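Local coordinates for protein collagen adhesin (Staphylococcus aureus, PDB 1AMX) that binds collagen as the collagen-binding domain of a bacterial surface adhesin of the MSCRAMM family, at residues D71-G76 with T119-D124. Residues are numbered along the deposited sequence; the frame is centred on the assembly and turned at random.
Sequences DQIQGG and TKNTID
An antiparallel ladder with a G1 beta bulge at the start of strand 122-127 joins that strand to strand 67-73 in one sheet of the collagen-binding domain, and Asp71 and Ile123 are its hydrogen-bonded pair. Asp71 N gives to Ile123 O at 2.8 Å, and Ile123 N returns a straighter bond (164° at the hydrogen) to Asp71 O. One more backbone bond lies beyond the paired residues: Ile73 N meets Asn121 O at 2.9 Å almost head-on. Asn121 and Thr122 both face Asp117 in the bulge; Asn121 takes the left-handed conformation (phi 67°) of its first position, usually glycine, which asparagine tolerates better than most residues. Its side chain crosses that of Ile73 at about a right angle, the two CB atoms 3.9 Å apart, while OD1 accepts from the backbone N of Leu79 and so ties the bulge to strand 77-90. Ile73 and Ile123 touch more loosely, CD1 to CD1 at 4.4 Å, and their apolar branches fill the interface between the two sheets against Tyr141. A chi1 of -167° swings the buried carboxylate of Asp71 away from its own backbone N, and OD1 accepts from Asn155 ND2. On the side of Gln72 and Thr122, Gln72 CG lies 4.4 Å from Thr122 CG2, and one water links Asp71 O, Gln72 NE2 and Asp124 OD1. A second water bridges Ile73 O and Lys120 O. Backbone bonds thus set the register, a water bridges the two chains beyond the last direct bond, and the buried Asp71 carboxylate is held by neutral groups, Asn155 ND2 and more weakly Tyr141 OH, which probably stabilise its charge by hydrogen bonding.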
ATOM      1  N   ASP A  71      -5.651   2.310  -4.999  1.00 14.33           N
ATOM      2  CA  ASP A  71      -6.174   2.675  -3.694  1.00 13.91           C
ATOM      3  C   ASP A  71      -6.933   4.006  -3.689  1.00 14.68           C
ATOM      4  O   ASP A  71      -6.439   5.017  -4.207  1.00 14.38           O
ATOM      5  CB  ASP A  71      -5.007   2.752  -2.715  1.00 14.36           C
ATOM      6  CG  ASP A  71      -5.456   2.814  -1.291  1.00 14.88           C
ATOM      7  OD1 ASP A  71      -6.242   3.716  -0.947  1.00 15.40           O
ATOM      8  OD2 ASP A  71      -5.024   1.956  -0.508  1.00 16.27           O
ATOM      9  N   GLN A  72      -8.131   3.997  -3.112  1.00 13.94           N
ATOM     10  CA  GLN A  72      -8.949   5.192  -3.004  1.00 13.99           C
ATOM     11  C   GLN A  72      -9.293   5.391  -1.534  1.00 13.42           C
ATOM     12  O   GLN A  72     -10.047   4.624  -0.944  1.00 14.49           O
ATOM     13  CB  GLN A  72     -10.230   5.081  -3.838  1.00 15.43           C
ATOM     14  CG  GLN A  72     -10.021   4.725  -5.309  1.00 16.09           C
ATOM     15  CD  GLN A  72      -9.942   3.218  -5.545  1.00 16.73           C
ATOM     16  OE1 GLN A  72     -10.723   2.455  -4.982  1.00 19.77           O
ATOM     17  NE2 GLN A  72      -9.009   2.791  -6.375  1.00 15.66           N
ATOM     18  N   ILE A  73      -8.669   6.382  -0.914  1.00 11.93           N
ATOM     19  CA  ILE A  73      -8.915   6.677   0.493  1.00 10.88           C
ATOM     20  C   ILE A  73     -10.291   7.307   0.542  1.00 11.89           C
ATOM     21  O   ILE A  73     -10.622   8.137  -0.309  1.00 12.98           O
ATOM     22  CB  ILE A  73      -7.840   7.648   1.045  1.00  9.99           C
ATOM     23  CG1 ILE A  73      -6.487   6.949   1.036  1.00 10.24           C
ATOM     24  CG2 ILE A  73      -8.214   8.134   2.451  1.00  8.61           C
ATOM     25  CD1 ILE A  73      -5.268   7.878   0.924  1.00 10.44           C
ATOM     26  N   GLN A  74     -11.105   6.921   1.517  1.00 12.34           N
ATOM     27  CA  GLN A  74     -12.452   7.461   1.565  1.00 13.83           C
ATOM     28  C   GLN A  74     -12.542   8.729   2.443  1.00 15.84           C
ATOM     29  O   GLN A  74     -11.560   9.160   3.056  1.00 16.57           O
ATOM     30  CB  GLN A  74     -13.476   6.377   1.951  1.00 13.08           C
ATOM     31  CG  GLN A  74     -13.395   5.146   1.042  1.00 11.86           C
ATOM     32  CD  GLN A  74     -13.844   5.439  -0.389  1.00 11.14           C
ATOM     33  OE1 GLN A  74     -13.033   5.370  -1.315  1.00 12.36           O
ATOM     34  NE2 GLN A  74     -15.097   5.762  -0.614  1.00 13.78           N
ATOM     35  N   GLY A  75     -13.755   9.266   2.441  1.00 15.85           N
ATOM     36  CA  GLY A  75     -14.118  10.567   3.055  1.00 14.74           C
ATOM     37  C   GLY A  75     -13.776  10.720   4.545  1.00 14.89           C
ATOM     38  O   GLY A  75     -13.747   9.748   5.309  1.00 14.82           O
ATOM     39  N   GLY A  76     -13.545  11.986   4.872  1.00 14.66           N
ATOM     40  CA  GLY A  76     -13.275  12.450   6.238  1.00 12.26           C
ATOM     41  C   GLY A  76     -11.834  12.322   6.669  1.00 10.93           C
ATOM     42  O   GLY A  76     -11.551  12.347   7.861  1.00 12.55           O
ATOM     43  N   THR A 119      -5.177  15.675  -3.981  1.00 31.20           N
ATOM     44  CA  THR A 119      -6.512  16.267  -4.009  1.00 31.53           C
ATOM     45  C   THR A 119      -7.561  15.172  -3.968  1.00 30.98           C
ATOM     46  O   THR A 119      -8.491  15.224  -3.160  1.00 31.79           O
ATOM     47  CB  THR A 119      -6.727  17.137  -5.254  1.00 31.56           C
ATOM     48  OG1 THR A 119      -5.796  18.215  -5.222  1.00 33.96           O
ATOM     49  CG2 THR A 119      -8.133  17.703  -5.275  1.00 31.62           C
ATOM     50  N   LYS A 120      -7.374  14.152  -4.804  1.00 31.14           N
ATOM     51  CA  LYS A 120      -8.306  13.023  -4.875  1.00 31.43           C
ATOM     52  C   LYS A 120      -8.136  11.952  -3.778  1.00 28.63           C
ATOM     53  O   LYS A 120      -9.052  11.153  -3.542  1.00 29.12           O
ATOM     54  CB  LYS A 120      -8.261  12.363  -6.272  1.00 34.68           C
ATOM     55  CG  LYS A 120      -8.863  13.217  -7.398  1.00 38.70           C
ATOM     56  CD  LYS A 120      -9.046  12.433  -8.710  1.00 41.52           C
ATOM     57  CE  LYS A 120     -10.209  11.431  -8.622  1.00 44.24           C
ATOM     58  NZ  LYS A 120     -10.577  10.799  -9.940  1.00 46.18           N
ATOM     59  N   ASN A 121      -6.984  11.939  -3.115  1.00 25.37           N
ATOM     60  CA  ASN A 121      -6.717  10.964  -2.066  1.00 23.53           C
ATOM     61  C   ASN A 121      -6.615   9.563  -2.645  1.00 21.54           C
ATOM     62  O   ASN A 121      -7.175   8.617  -2.096  1.00 20.45           O
ATOM     63  CB  ASN A 121      -7.827  10.983  -1.023  1.00 24.92           C
ATOM     64  CG  ASN A 121      -7.456  11.754   0.199  1.00 26.41           C
ATOM     65  OD1 ASN A 121      -6.319  11.707   0.663  1.00 26.24           O
ATOM     66  ND2 ASN A 121      -8.421  12.468   0.749  1.00 29.93           N
ATOM     67  N   THR A 122      -5.942   9.437  -3.779  1.00 19.90           N
ATOM     68  CA  THR A 122      -5.788   8.146  -4.416  1.00 18.31           C
ATOM     69  C   THR A 122      -4.292   7.845  -4.467  1.00 19.69           C
ATOM     70  O   THR A 122      -3.460   8.759  -4.531  1.00 19.49           O
ATOM     71  CB  THR A 122      -6.305   8.160  -5.879  1.00 17.25           C
ATOM     72  OG1 THR A 122      -5.608   9.137  -6.636  1.00 15.34           O
ATOM     73  CG2 THR A 122      -7.796   8.481  -5.975  1.00 15.13           C
ATOM     74  N   ILE A 123      -3.980   6.581  -4.421  1.00 18.50           N
ATOM     75  CA  ILE A 123      -2.604   6.104  -4.559  1.00 19.27           C
ATOM     76  C   ILE A 123      -2.647   4.904  -5.465  1.00 19.63           C
ATOM     77  O   ILE A 123      -3.445   3.985  -5.254  1.00 21.26           O
ATOM     78  CB  ILE A 123      -1.999   5.682  -3.215  1.00 18.97           C
ATOM     79  CG1 ILE A 123      -2.159   6.734  -2.119  1.00 19.13           C
ATOM     80  CG2 ILE A 123      -0.491   5.398  -3.311  1.00 17.82           C
ATOM     81  CD1 ILE A 123      -1.568   6.297  -0.777  1.00 21.34           C
ATOM     82  N   ASP A 124      -1.814   4.937  -6.463  1.00 21.22           N
ATOM     83  CA  ASP A 124      -1.732   3.841  -7.426  1.00 21.63           C
ATOM     84  C   ASP A 124      -0.300   3.331  -7.448  1.00 21.33           C
ATOM     85  O   ASP A 124       0.631   4.106  -7.614  1.00 21.82           O
ATOM     86  CB  ASP A 124      -2.127   4.330  -8.810  1.00 24.45           C
ATOM     87  CG  ASP A 124      -3.606   4.663  -8.897  1.00 27.18           C
ATOM     88  OD1 ASP A 124      -4.460   3.951  -8.247  1.00 29.81           O
ATOM     89  OD2 ASP A 124      -3.995   5.656  -9.613  1.00 30.90           O
TER
HETATM   90  O   HOH W   1      -6.918   4.962  -7.372  1.00 28.29           O
HETATM   91  O   HOH W   2     -10.480   8.646  -3.275  1.00 28.36           O